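Local coordinates for putative aminooxidase (Propionibacterium acnes, PDB 2BAB), which is a flavoprotein of the amine oxidoreductase family that probably isomerises polyunsaturated fatty acids to conjugated dienoic acids with the help of FAD, at residues R54-G59 with I362-T367; K80-K85 with T200-T205; V310-H315 with T326-R331. All coordinates share one frame; numbering follows the deposited sequence.

Contact 1: R54-G59 with I362-T367. With FAD (flavin-adenine dinucleotide), chain E; BU1 (1,4-butanediol), chain G.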
loop_
_atom_site.group_PDB
_atom_site.type_symbol
_atom_site.label_atom_id
_atom_site.label_comp_id
_atom_site.label_asym_id
_atom_site.label_seq_id
_atom_site.Cartn_x
_atom_site.Cartn_y
_atom_site.Cartn_z
ATOM N N ARG A 54 0.111 15.961 -18.962
ATOM C CA ARG A 54 0.494 14.607 -18.501
ATOM C C ARG A 54 0.122 14.417 -17.045
ATOM O O ARG A 54 0.115 15.371 -16.266
ATOM C CB ARG A 54 1.996 14.333 -18.654
ATOM C CG ARG A 54 2.618 14.847 -19.920
ATOM C CD ARG A 54 4.047 14.337 -20.075
ATOM N NE ARG A 54 4.769 15.171 -21.025
ATOM C CZ ARG A 54 6.020 14.968 -21.402
ATOM N NH1 ARG A 54 6.683 13.918 -20.947
ATOM N NH2 ARG A 54 6.588 15.803 -22.255
ATOM N N ARG A 55 -0.164 13.164 -16.681
ATOM C CA ARG A 55 -0.522 12.833 -15.321
ATOM C C ARG A 55 0.725 12.416 -14.554
ATOM O O ARG A 55 1.575 11.670 -15.069
ATOM C CB ARG A 55 -1.638 11.772 -15.309
ATOM C CG ARG A 55 -2.936 12.320 -15.917
ATOM C CD ARG A 55 -4.033 11.305 -16.108
ATOM N NE ARG A 55 -4.731 11.004 -14.871
ATOM C CZ ARG A 55 -5.796 10.215 -14.790
ATOM N NH1 ARG A 55 -6.296 9.626 -15.870
ATOM N NH2 ARG A 55 -6.364 10.010 -13.620
ATOM N N TYR A 56 0.860 12.958 -13.356
ATOM C CA TYR A 56 1.888 12.553 -12.407
ATOM C C TYR A 56 1.233 11.751 -11.296
ATOM O O TYR A 56 0.007 11.681 -11.220
ATOM C CB TYR A 56 2.649 13.756 -11.848
ATOM C CG TYR A 56 1.852 14.793 -11.078
ATOM C CD1 TYR A 56 1.876 14.823 -9.688
ATOM C CD2 TYR A 56 1.098 15.765 -11.742
ATOM C CE1 TYR A 56 1.175 15.785 -8.980
ATOM C CE2 TYR A 56 0.381 16.725 -11.036
ATOM C CZ TYR A 56 0.438 16.738 -9.657
ATOM O OH TYR A 56 -0.248 17.692 -8.933
ATOM N N GLU A 57 2.059 11.125 -10.467
ATOM C CA GLU A 57 1.606 10.238 -9.409
ATOM C C GLU A 57 1.816 10.858 -8.011
ATOM O O GLU A 57 2.949 11.138 -7.598
ATOM C CB GLU A 57 2.326 8.884 -9.495
ATOM C CG GLU A 57 2.202 8.156 -10.829
ATOM C CD GLU A 57 0.843 7.520 -11.051
ATOM O OE1 GLU A 57 -0.166 8.030 -10.493
ATOM O OE2 GLU A 57 0.783 6.506 -11.782
ATOM N N MET A 58 0.707 11.085 -7.310
ATOM C CA MET A 58 0.726 11.525 -5.916
ATOM C C MET A 58 0.688 10.328 -4.955
ATOM O O MET A 58 0.980 10.462 -3.774
ATOM C CB MET A 58 -0.449 12.470 -5.628
ATOM C CG MET A 58 -0.208 13.899 -6.094
ATOM S SD MET A 58 1.231 14.703 -5.372
ATOM C CE MET A 58 0.858 14.558 -3.603
ATOM N N GLY A 59 0.344 9.162 -5.482
ATOM C CA GLY A 59 0.290 7.925 -4.714
ATOM C C GLY A 59 0.985 6.820 -5.486
ATOM O O GLY A 59 2.124 6.987 -5.914
ATOM N N ILE A 362 7.133 23.689 -4.885
ATOM C CA ILE A 362 6.307 22.552 -4.491
ATOM C C ILE A 362 4.857 22.877 -4.869
ATOM O O ILE A 362 4.273 23.840 -4.348
ATOM C CB ILE A 362 6.419 22.262 -2.978
ATOM C CG1 ILE A 362 7.882 21.931 -2.614
ATOM C CG2 ILE A 362 5.480 21.128 -2.585
ATOM C CD1 ILE A 362 8.192 21.924 -1.086
ATOM N N ILE A 363 4.278 22.109 -5.798
ATOM C CA ILE A 363 2.926 22.416 -6.244
ATOM C C ILE A 363 1.863 21.619 -5.486
ATOM O O ILE A 363 0.695 22.009 -5.457
ATOM C CB ILE A 363 2.727 22.279 -7.800
ATOM C CG1 ILE A 363 2.481 20.839 -8.220
ATOM C CG2 ILE A 363 3.904 22.916 -8.592
ATOM C CD1 ILE A 363 1.792 20.713 -9.569
ATOM N N GLU A 364 2.258 20.498 -4.889
ATOM C CA GLU A 364 1.312 19.636 -4.170
ATOM C C GLU A 364 2.091 18.888 -3.076
ATOM O O GLU A 364 3.278 18.552 -3.236
ATOM C CB GLU A 364 0.603 18.653 -5.137
ATOM C CG GLU A 364 -0.685 18.025 -4.563
ATOM C CD GLU A 364 -1.480 17.207 -5.535
ATOM O OE1 GLU A 364 -1.172 17.217 -6.760
ATOM O OE2 GLU A 364 -2.440 16.541 -5.072
ATOM N N GLU A 365 1.419 18.658 -1.955
ATOM C CA GLU A 365 2.000 17.926 -0.836
ATOM C C GLU A 365 0.907 17.171 -0.097
ATOM O O GLU A 365 -0.187 17.703 0.145
ATOM C CB GLU A 365 2.724 18.866 0.116
ATOM C CG GLU A 365 3.551 18.150 1.174
ATOM C CD GLU A 365 4.116 19.110 2.165
ATOM O OE1 GLU A 365 3.363 19.473 3.077
ATOM O OE2 GLU A 365 5.284 19.537 2.037
ATOM N N GLN A 366 1.218 15.930 0.261
ATOM C CA GLN A 366 0.256 15.028 0.872
ATOM C C GLN A 366 0.985 14.109 1.859
ATOM O O GLN A 366 1.947 13.426 1.476
ATOM C CB GLN A 366 -0.387 14.203 -0.237
ATOM C CG GLN A 366 -1.415 13.193 0.205
ATOM C CD GLN A 366 -2.755 13.793 0.482
ATOM O OE1 GLN A 366 -3.348 14.424 -0.393
ATOM N NE2 GLN A 366 -3.255 13.604 1.704
ATOM N N THR A 367 0.554 14.126 3.122
ATOM C CA THR A 367 0.908 13.073 4.055
ATOM C C THR A 367 -0.228 12.087 3.983
ATOM O O THR A 367 -1.369 12.418 4.293
ATOM C CB THR A 367 1.080 13.539 5.515
ATOM O OG1 THR A 367 2.170 14.451 5.610
ATOM C CG2 THR A 367 1.376 12.324 6.436
HETATM P PA FAD E . -7.295 3.304 -0.429
HETATM O O1A FAD E . -6.529 3.411 -1.720
HETATM O O2A FAD E . -6.806 4.205 0.682
HETATM O O5B FAD E . -8.850 3.691 -0.694
HETATM C C5B FAD E . -9.705 3.970 0.385
HETATM C C4B FAD E . -10.959 4.622 -0.166
HETATM O O4B FAD E . -11.965 4.718 0.832
HETATM C C3B FAD E . -10.651 6.020 -0.658
HETATM O O3B FAD E . -11.308 6.247 -1.887
HETATM C C2B FAD E . -11.184 6.890 0.458
HETATM O O2B FAD E . -11.527 8.170 -0.009
HETATM C C1B FAD E . -12.385 6.066 0.936
HETATM N N9A FAD E . -12.830 6.349 2.305
HETATM C C8A FAD E . -12.055 6.563 3.426
HETATM N N7A FAD E . -12.891 6.775 4.484
HETATM C C5A FAD E . -14.178 6.697 4.049
HETATM C C6A FAD E . -15.414 6.831 4.697
HETATM N N6A FAD E . -15.485 7.271 5.958
HETATM N N1A FAD E . -16.571 6.690 3.958
HETATM C C2A FAD E . -16.518 6.408 2.593
HETATM N N3A FAD E . -15.297 6.280 1.953
HETATM C C4A FAD E . -14.147 6.430 2.674
HETATM N N1 FAD E . 0.789 0.308 -4.320
HETATM C C2 FAD E . 1.316 -0.432 -5.340
HETATM O O2 FAD E . 0.841 -1.536 -5.599
HETATM N N3 FAD E . 2.359 0.082 -6.096
HETATM C C4 FAD E . 2.918 1.318 -5.815
HETATM O O4 FAD E . 3.878 1.729 -6.517
HETATM C C4X FAD E . 2.413 2.061 -4.757
HETATM N N5 FAD E . 2.985 3.265 -4.387
HETATM C C5X FAD E . 2.355 4.077 -3.484
HETATM C C6 FAD E . 2.851 5.359 -3.255
HETATM C C7 FAD E . 2.185 6.240 -2.418
HETATM C C7M FAD E . 2.717 7.624 -2.182
HETATM C C8 FAD E . 1.014 5.825 -1.811
HETATM C C8M FAD E . 0.264 6.754 -0.888
HETATM C C9 FAD E . 0.519 4.538 -2.044
HETATM C C9A FAD E . 1.175 3.644 -2.873
HETATM N N10 FAD E . 0.758 2.322 -3.052
HETATM C C10 FAD E . 1.334 1.551 -4.026
HETATM C "C1'" FAD E . -0.274 1.663 -2.192
HETATM C "C2'" FAD E . -1.630 1.563 -2.899
HETATM O "O2'" FAD E . -1.954 2.809 -3.507
HETATM C "C3'" FAD E . -2.690 1.173 -1.856
HETATM O "O3'" FAD E . -2.282 0.009 -1.169
HETATM C "C4'" FAD E . -4.083 0.931 -2.448
HETATM O "O4'" FAD E . -4.555 2.109 -3.089
HETATM C "C5'" FAD E . -5.004 0.499 -1.304
HETATM O "O5'" FAD E . -6.327 0.410 -1.769
HETATM P P FAD E . -7.554 0.455 -0.729
HETATM O O1P FAD E . -8.839 0.515 -1.532
HETATM O O2P FAD E . -7.502 -0.696 0.259
HETATM O O3P FAD E . -7.328 1.783 0.127
HETATM C C1 BU1 G . -1.660 11.404 -19.650
HETATM C C2 BU1 G . -0.989 11.636 -21.008
HETATM C C3 BU1 G . -0.209 10.413 -21.453
HETATM C C4 BU1 G . 1.059 10.772 -22.235
HETATM O O5 BU1 G . -0.655 11.261 -18.629
HETATM O O6 BU1 G . 1.697 9.555 -22.679
#

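Contact 2: K80-K85 with T200-T205. With BU1 (1,4-butanediol), chain G.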
loop_
_atom_site.group_PDB
_atom_site.type_symbol
_atom_site.label_atom_id
_atom_site.label_comp_id
_atom_site.label_asym_id
_atom_site.label_seq_id
_atom_site.Cartn_x
_atom_site.Cartn_y
_atom_site.Cartn_z
ATOM N N LYS A 80 -3.599 -0.954 -20.505
ATOM C CA LYS A 80 -2.328 -1.590 -20.806
ATOM C C LYS A 80 -1.227 -0.961 -19.964
ATOM O O LYS A 80 -1.309 0.227 -19.605
ATOM C CB LYS A 80 -1.955 -1.410 -22.283
ATOM C CG LYS A 80 -2.984 -1.841 -23.284
ATOM C CD LYS A 80 -3.114 -3.343 -23.315
ATOM C CE LYS A 80 -4.067 -3.794 -24.433
ATOM N NZ LYS A 80 -4.379 -5.252 -24.265
ATOM N N VAL A 81 -0.204 -1.756 -19.656
ATOM C CA VAL A 81 1.011 -1.259 -18.996
ATOM C C VAL A 81 1.779 -0.496 -20.078
ATOM O O VAL A 81 2.286 -1.092 -21.042
ATOM C CB VAL A 81 1.856 -2.418 -18.406
ATOM C CG1 VAL A 81 3.195 -1.899 -17.840
ATOM C CG2 VAL A 81 1.048 -3.179 -17.321
ATOM N N ASP A 82 1.777 0.830 -19.970
ATOM C CA ASP A 82 2.248 1.685 -21.065
ATOM C C ASP A 82 2.959 2.952 -20.616
ATOM O O ASP A 82 3.091 3.890 -21.404
ATOM C CB ASP A 82 1.068 2.030 -21.998
ATOM C CG ASP A 82 -0.076 2.751 -21.275
ATOM O OD1 ASP A 82 0.114 3.177 -20.113
ATOM O OD2 ASP A 82 -1.167 2.890 -21.883
ATOM N N GLY A 83 3.420 2.967 -19.363
ATOM C CA GLY A 83 4.059 4.133 -18.773
ATOM C C GLY A 83 5.558 4.166 -19.028
ATOM O O GLY A 83 6.111 3.215 -19.535
ATOM N N PRO A 84 6.224 5.275 -18.670
ATOM C CA PRO A 84 7.665 5.363 -18.864
ATOM C C PRO A 84 8.425 4.379 -17.976
ATOM O O PRO A 84 7.991 4.041 -16.858
ATOM C CB PRO A 84 8.009 6.821 -18.495
ATOM C CG PRO A 84 6.745 7.495 -18.231
ATOM C CD PRO A 84 5.668 6.480 -18.036
ATOM N N LYS A 85 9.544 3.915 -18.508
ATOM C CA LYS A 85 10.420 2.974 -17.853
ATOM C C LYS A 85 11.039 3.565 -16.596
ATOM O O LYS A 85 11.468 4.710 -16.592
ATOM C CB LYS A 85 11.559 2.599 -18.803
ATOM C CG LYS A 85 12.506 1.528 -18.255
ATOM C CD LYS A 85 13.553 1.081 -19.324
ATOM C CE LYS A 85 13.884 -0.406 -19.234
ATOM N NZ LYS A 85 14.008 -0.910 -17.854
ATOM N N THR A 200 4.390 0.405 -15.169
ATOM C CA THR A 200 3.910 1.777 -14.920
ATOM C C THR A 200 2.855 2.109 -15.992
ATOM O O THR A 200 2.732 1.395 -16.989
ATOM C CB THR A 200 5.035 2.843 -15.019
ATOM O OG1 THR A 200 5.568 2.815 -16.349
ATOM C CG2 THR A 200 6.177 2.672 -13.931
ATOM N N TRP A 201 2.129 3.203 -15.785
ATOM C CA TRP A 201 1.008 3.625 -16.646
ATOM C C TRP A 201 1.131 5.093 -17.038
ATOM O O TRP A 201 1.284 5.966 -16.167
ATOM C CB TRP A 201 -0.323 3.379 -15.917
ATOM C CG TRP A 201 -0.551 1.934 -15.702
ATOM C CD1 TRP A 201 -1.205 1.083 -16.529
ATOM C CD2 TRP A 201 -0.082 1.148 -14.592
ATOM N NE1 TRP A 201 -1.185 -0.201 -16.006
ATOM C CE2 TRP A 201 -0.507 -0.182 -14.811
ATOM C CE3 TRP A 201 0.676 1.436 -13.451
ATOM C CZ2 TRP A 201 -0.203 -1.242 -13.910
ATOM C CZ3 TRP A 201 0.952 0.397 -12.530
ATOM C CH2 TRP A 201 0.526 -0.933 -12.786
ATOM N N ALA A 202 1.044 5.350 -18.345
ATOM C CA ALA A 202 1.156 6.693 -18.895
ATOM C C ALA A 202 0.088 7.621 -18.345
ATOM O O ALA A 202 0.357 8.786 -18.086
ATOM C CB ALA A 202 1.119 6.660 -20.465
ATOM N N ASP A 203 -1.107 7.077 -18.150
ATOM C CA ASP A 203 -2.274 7.813 -17.670
ATOM C C ASP A 203 -2.405 7.759 -16.144
ATOM O O ASP A 203 -3.357 8.282 -15.569
ATOM C CB ASP A 203 -3.537 7.230 -18.323
ATOM C CG ASP A 203 -3.486 7.326 -19.842
ATOM O OD1 ASP A 203 -3.512 8.470 -20.333
ATOM O OD2 ASP A 203 -3.369 6.280 -20.522
ATOM N N GLY A 204 -1.436 7.123 -15.501
ATOM C CA GLY A 204 -1.389 7.035 -14.051
ATOM C C GLY A 204 -2.101 5.791 -13.573
ATOM O O GLY A 204 -3.012 5.280 -14.251
ATOM N N THR A 205 -1.699 5.295 -12.403
ATOM C CA THR A 205 -2.349 4.139 -11.795
ATOM C C THR A 205 -3.841 4.406 -11.550
ATOM O O THR A 205 -4.661 3.493 -11.632
ATOM C CB THR A 205 -1.695 3.777 -10.425
ATOM O OG1 THR A 205 -1.724 4.940 -9.580
ATOM C CG2 THR A 205 -0.253 3.269 -10.614
HETATM C C1 BU1 G . -1.660 11.404 -19.650
HETATM C C2 BU1 G . -0.989 11.636 -21.008
HETATM C C3 BU1 G . -0.209 10.413 -21.453
HETATM C C4 BU1 G . 1.059 10.772 -22.235
HETATM O O5 BU1 G . -0.655 11.261 -18.629
HETATM O O6 BU1 G . 1.697 9.555 -22.679
HETATM O O HOH W 1 -1.972 4.448 -19.062
HETATM O O HOH W 2 -2.133 5.353 -22.674
#

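Contact 3: V310-H315 with T326-R331. With ODD ((10E,12Z)-octadeca-10,12-dienoic acid), chain F.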
loop_
_atom_site.group_PDB
_atom_site.type_symbol
_atom_site.label_atom_id
_atom_site.label_comp_id
_atom_site.label_asym_id
_atom_site.label_seq_id
_atom_site.Cartn_x
_atom_site.Cartn_y
_atom_site.Cartn_z
ATOM N N VAL A 310 14.578 12.748 2.701
ATOM C CA VAL A 310 14.130 12.186 1.439
ATOM C C VAL A 310 14.861 10.858 1.216
ATOM O O VAL A 310 16.082 10.803 1.277
ATOM C CB VAL A 310 14.395 13.167 0.268
ATOM C CG1 VAL A 310 14.042 12.517 -1.080
ATOM C CG2 VAL A 310 13.621 14.478 0.480
ATOM N N MET A 311 14.094 9.799 0.981
ATOM C CA MET A 311 14.640 8.458 0.795
ATOM C C MET A 311 14.703 8.043 -0.677
ATOM O O MET A 311 15.492 7.165 -1.071
ATOM C CB MET A 311 13.784 7.480 1.585
ATOM C CG MET A 311 13.781 7.794 3.075
ATOM S SD MET A 311 12.842 6.576 4.002
ATOM C CE MET A 311 11.167 6.940 3.420
ATOM N N VAL A 312 13.850 8.662 -1.485
ATOM C CA VAL A 312 13.743 8.326 -2.893
ATOM C C VAL A 312 13.018 9.502 -3.567
ATOM O O VAL A 312 12.255 10.221 -2.914
ATOM C CB VAL A 312 12.999 6.965 -3.101
ATOM C CG1 VAL A 312 11.559 7.052 -2.594
ATOM C CG2 VAL A 312 13.049 6.521 -4.573
ATOM N N TYR A 313 13.317 9.734 -4.843
ATOM C CA TYR A 313 12.535 10.680 -5.658
ATOM C C TYR A 313 12.342 10.091 -7.048
ATOM O O TYR A 313 13.174 9.304 -7.512
ATOM C CB TYR A 313 13.172 12.083 -5.689
ATOM C CG TYR A 313 14.609 12.112 -6.177
ATOM C CD1 TYR A 313 14.897 12.151 -7.536
ATOM C CD2 TYR A 313 15.684 12.110 -5.267
ATOM C CE1 TYR A 313 16.208 12.171 -7.987
ATOM C CE2 TYR A 313 17.006 12.123 -5.707
ATOM C CZ TYR A 313 17.260 12.157 -7.057
ATOM O OH TYR A 313 18.550 12.167 -7.504
ATOM N N TYR A 314 11.253 10.493 -7.700
ATOM C CA TYR A 314 10.733 9.811 -8.889
ATOM C C TYR A 314 10.871 10.681 -10.127
ATOM O O TYR A 314 10.176 11.678 -10.287
ATOM C CB TYR A 314 9.270 9.416 -8.641
ATOM C CG TYR A 314 8.501 8.760 -9.789
ATOM C CD1 TYR A 314 9.155 8.068 -10.820
ATOM C CD2 TYR A 314 7.108 8.814 -9.826
ATOM C CE1 TYR A 314 8.438 7.470 -11.862
ATOM C CE2 TYR A 314 6.375 8.212 -10.872
ATOM C CZ TYR A 314 7.051 7.561 -11.892
ATOM O OH TYR A 314 6.371 6.966 -12.924
ATOM N N HIS A 315 11.763 10.240 -11.010
ATOM C CA HIS A 315 11.970 10.816 -12.346
ATOM C C HIS A 315 11.014 10.135 -13.334
ATOM O O HIS A 315 11.294 9.041 -13.837
ATOM C CB HIS A 315 13.436 10.566 -12.700
ATOM C CG HIS A 315 13.886 11.119 -14.011
ATOM N ND1 HIS A 315 14.247 10.305 -15.062
ATOM C CD2 HIS A 315 14.115 12.390 -14.420
ATOM C CE1 HIS A 315 14.675 11.049 -16.063
ATOM N NE2 HIS A 315 14.603 12.319 -15.704
ATOM N N THR A 326 8.402 13.918 -7.896
ATOM C CA THR A 326 7.891 13.663 -6.562
ATOM C C THR A 326 8.990 13.128 -5.634
ATOM O O THR A 326 9.858 12.354 -6.059
ATOM C CB THR A 326 6.713 12.675 -6.561
ATOM O OG1 THR A 326 6.962 11.603 -7.482
ATOM C CG2 THR A 326 5.413 13.404 -6.904
ATOM N N THR A 327 8.944 13.572 -4.379
ATOM C CA THR A 327 9.860 13.128 -3.338
ATOM C C THR A 327 9.098 12.368 -2.295
ATOM O O THR A 327 7.880 12.586 -2.135
ATOM C CB THR A 327 10.591 14.313 -2.670
ATOM O OG1 THR A 327 9.666 15.184 -1.976
ATOM C CG2 THR A 327 11.325 15.096 -3.707
ATOM N N TYR A 328 9.815 11.505 -1.563
ATOM C CA TYR A 328 9.194 10.597 -0.581
ATOM C C TYR A 328 9.971 10.559 0.740
ATOM O O TYR A 328 11.199 10.369 0.749
ATOM C CB TYR A 328 9.086 9.166 -1.155
ATOM C CG TYR A 328 8.336 9.156 -2.446
ATOM C CD1 TYR A 328 6.983 8.876 -2.487
ATOM C CD2 TYR A 328 8.964 9.513 -3.641
ATOM C CE1 TYR A 328 6.287 8.910 -3.691
ATOM C CE2 TYR A 328 8.264 9.570 -4.832
ATOM C CZ TYR A 328 6.937 9.253 -4.859
ATOM O OH TYR A 328 6.251 9.327 -6.059
ATOM N N LEU A 329 9.247 10.719 1.842
ATOM C CA LEU A 329 9.852 10.663 3.177
ATOM C C LEU A 329 8.823 10.153 4.181
ATOM O O LEU A 329 7.627 10.198 3.919
ATOM C CB LEU A 329 10.420 12.030 3.590
ATOM C CG LEU A 329 9.451 13.216 3.718
ATOM C CD1 LEU A 329 8.796 13.249 5.098
ATOM C CD2 LEU A 329 10.184 14.561 3.427
ATOM N N LEU A 330 9.319 9.621 5.296
ATOM C CA LEU A 330 8.482 9.154 6.420
ATOM C C LEU A 330 8.594 10.116 7.604
ATOM O O LEU A 330 9.671 10.600 7.916
ATOM C CB LEU A 330 8.917 7.754 6.865
ATOM C CG LEU A 330 8.317 6.592 6.082
ATOM C CD1 LEU A 330 8.978 5.253 6.456
ATOM C CD2 LEU A 330 6.794 6.576 6.316
ATOM N N ARG A 331 7.474 10.369 8.269
ATOM C CA ARG A 331 7.453 11.253 9.425
ATOM C C ARG A 331 7.359 10.541 10.783
ATOM O O ARG A 331 7.400 11.203 11.813
ATOM C CB ARG A 331 6.296 12.246 9.284
ATOM C CG ARG A 331 6.367 13.095 8.000
ATOM C CD ARG A 331 5.109 13.911 7.801
ATOM N NE ARG A 331 4.765 14.619 9.035
ATOM C CZ ARG A 331 3.559 15.087 9.327
ATOM N NH1 ARG A 331 2.557 14.947 8.472
ATOM N NH2 ARG A 331 3.356 15.705 10.486
HETATM O O2 ODD F . 13.800 2.345 -10.876
HETATM C C1 ODD F . 13.165 2.707 -9.857
HETATM O O1 ODD F . 13.091 1.956 -8.868
HETATM C C2 ODD F . 12.480 4.061 -9.824
HETATM C C3 ODD F . 11.542 4.197 -8.618
HETATM C C4 ODD F . 10.856 5.566 -8.523
HETATM C C5 ODD F . 10.506 5.983 -7.083
HETATM C C6 ODD F . 9.173 5.403 -6.660
HETATM C C7 ODD F . 8.695 5.612 -5.226
HETATM C C8 ODD F . 7.753 4.436 -4.884
HETATM C C9 ODD F . 6.867 4.680 -3.676
HETATM C C10 ODD F . 6.039 3.495 -3.175
HETATM C C11 ODD F . 5.930 2.279 -3.739
HETATM C C12 ODD F . 5.062 1.281 -3.083
HETATM C C13 ODD F . 4.834 0.026 -3.520
HETATM C C14 ODD F . 5.471 -0.549 -4.768
HETATM C C15 ODD F . 4.926 -1.940 -5.046
HETATM C C16 ODD F . 5.438 -2.615 -6.329
HETATM C C17 ODD F . 6.958 -2.606 -6.509
HETATM C C18 ODD F . 7.631 -3.933 -6.225
HETATM O O HOH W 3 7.422 12.308 -10.665
#

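Contact 1: R54-G59 with I362-T367
Met58 and Gln366 mark the nearest backbone approach, their CA atoms 7.7 Å apart. That is too far for the main chains to pair, so side chains carry the contact. Residues 54-59 leave the short strand 54-55 as a loop, while 362-367 is strand throughout, and Tyr56 and Met58 both turn toward it. With CG placed between the backbone N and the carbonyl carbon (chi1 61°), the Tyr56 ring reaches out so that its phenol oxygen meets the Glu364 carboxylate. OH donates to OE1 at a modelled 2.4 Å, a length too short to be trusted in detail. The carboxylate stands almost perpendicular to the ring, the planes 89° apart, with OE1 at the ring edge and near its plane. Ile363 adds an apolar neighbour, CD1 lying 3.7 Å from Tyr56 OH.

Met58 crosses the same glutamate at a slant and then passes on. Its CG is 3.5 Å from Glu364 OE1 and its SD 3.7 Å from Glu364 CD. Bends at chi2 and chi3 carry CE on to the CB of Gln366, at 3.6 Å. The extended Glu364 chain is thus met by the phenol at its tip and by the thioether across its outer carbons.

Beyond Met58 the loop reaches the flavin, where Gly59 O comes within 3.2 Å of FAD C6. At the other end, Arg55 N donates to O5 of a bound butanediol at 2.8 Å. Strand 54-55 pairs with 50-51 in a small antiparallel sheet. Strand 359-373 forms one edge of the mixed sheet; there Ile363, Glu364 and Gln366 hydrogen-bond to the backbone of strand 277-288, and Glu365 forms a salt bridge to Arg345 of helix 341-354.

Contact 2: K80-K85 with T200-T205
Gly83 and Trp201 bring their CA atoms to 3.8 Å, as close as consecutive residues in a chain, although 117 residues lie between them. Having no side chain, Gly83 can lie flat against the backbone of the other loop, with its CA 3.3 Å from Ala202 N. Its own N donates to Thr200 O at 2.9 Å, from above the carbonyl plane. Asp82 N adds a weak bond to the same oxygen. Thr200 returns the grip: its OG1, set between its backbone N and carbonyl carbon (chi1 61°), donates to Pro84 O at 2.8 Å, again from above the carbonyl plane.

Asp82 reaches across the turn. OD1 accepts the N-H of Ala202 at 3.0 Å in a nearly straight bond, met on the anti side but tilted 31° out of the carboxylate plane. Its acid group and that of Asp203 also come near each other, OD2 to OD2 4.3 Å. Two waters each donate to both carboxylates, which would ease the repulsion if both are charged.

The Trp201 side chain leads back beneath the first loop, where CD1 lies 3.2 Å from Lys80 O and CZ2 packs on Val81 CG2; Met74 of helix 68-77 touches both Trp201 and Val81. The second loop makes a type I beta turn from Trp201 to Gly204 that enters helix 205-215, pinning two loops together with the Trp201 side chain about 7 Å from the bound FAD.

Contact 3: V310-H315 with T326-R331
Tyr328 leaves its strand against Val312, CB resting 3.6 Å from Val312 CG1. Further out, CG still touches that methyl, and CD2 meets Val312 O at 3.4 Å, the oxygen lying at the ring edge and in its plane. CE2 packs on Tyr314 CB at 3.9 Å, the two tyrosines lying side by side and pointing the same way. Over one ring face, offset toward the rim, sits C7 of the bound octadecadienoic acid, 4.0 Å above the plane. At the tip, OH lies 2.8 Å from Thr326 OG1.

The two strands form an antiparallel beta hairpin within the mixed sheet, and this face of it lines the fatty-acid site. Val312 CG2 touches ODD C5 at 3.6 Å, because chi1 of 63° turns CG1 to Tyr328 and leaves CG2 anti to the backbone N. Tyr314 CD1 approaches C4. Beneath them the backbones are tied by Met311 N to Tyr328 O, Tyr328 N to Val312 O and Tyr314 N to Thr326 O (2.8 Å). Tyr313 and Thr327, a non-hydrogen-bonded pair, project from the other face, where Thr327 packs on Val348 of helix 341-354.

How the contacts relate
From the N terminus, the chain opens contact 1 at 54-59, starting on the second strand of the small antiparallel sheet, and closes it only at 362-367. The other two contacts both fall within that span, one after the other, and no two cross. Contact 2 opens at 80-85 and closes at 200-205, joining the loop after helix 68-77 to the one before helix 205-215. Contact 3, at 310-315 and 326-331, closes a short hairpin. Glu57 links the pieces: OE2 probably bonds to Thr205 N of contact 2, while its O packs on Thr326 of contact 3. Thr367 OG1 probably bonds to Arg331 NH1. Contacts 2 and 3 do not touch, whereas contact 3 and 362-367 lie in the same mixed sheet.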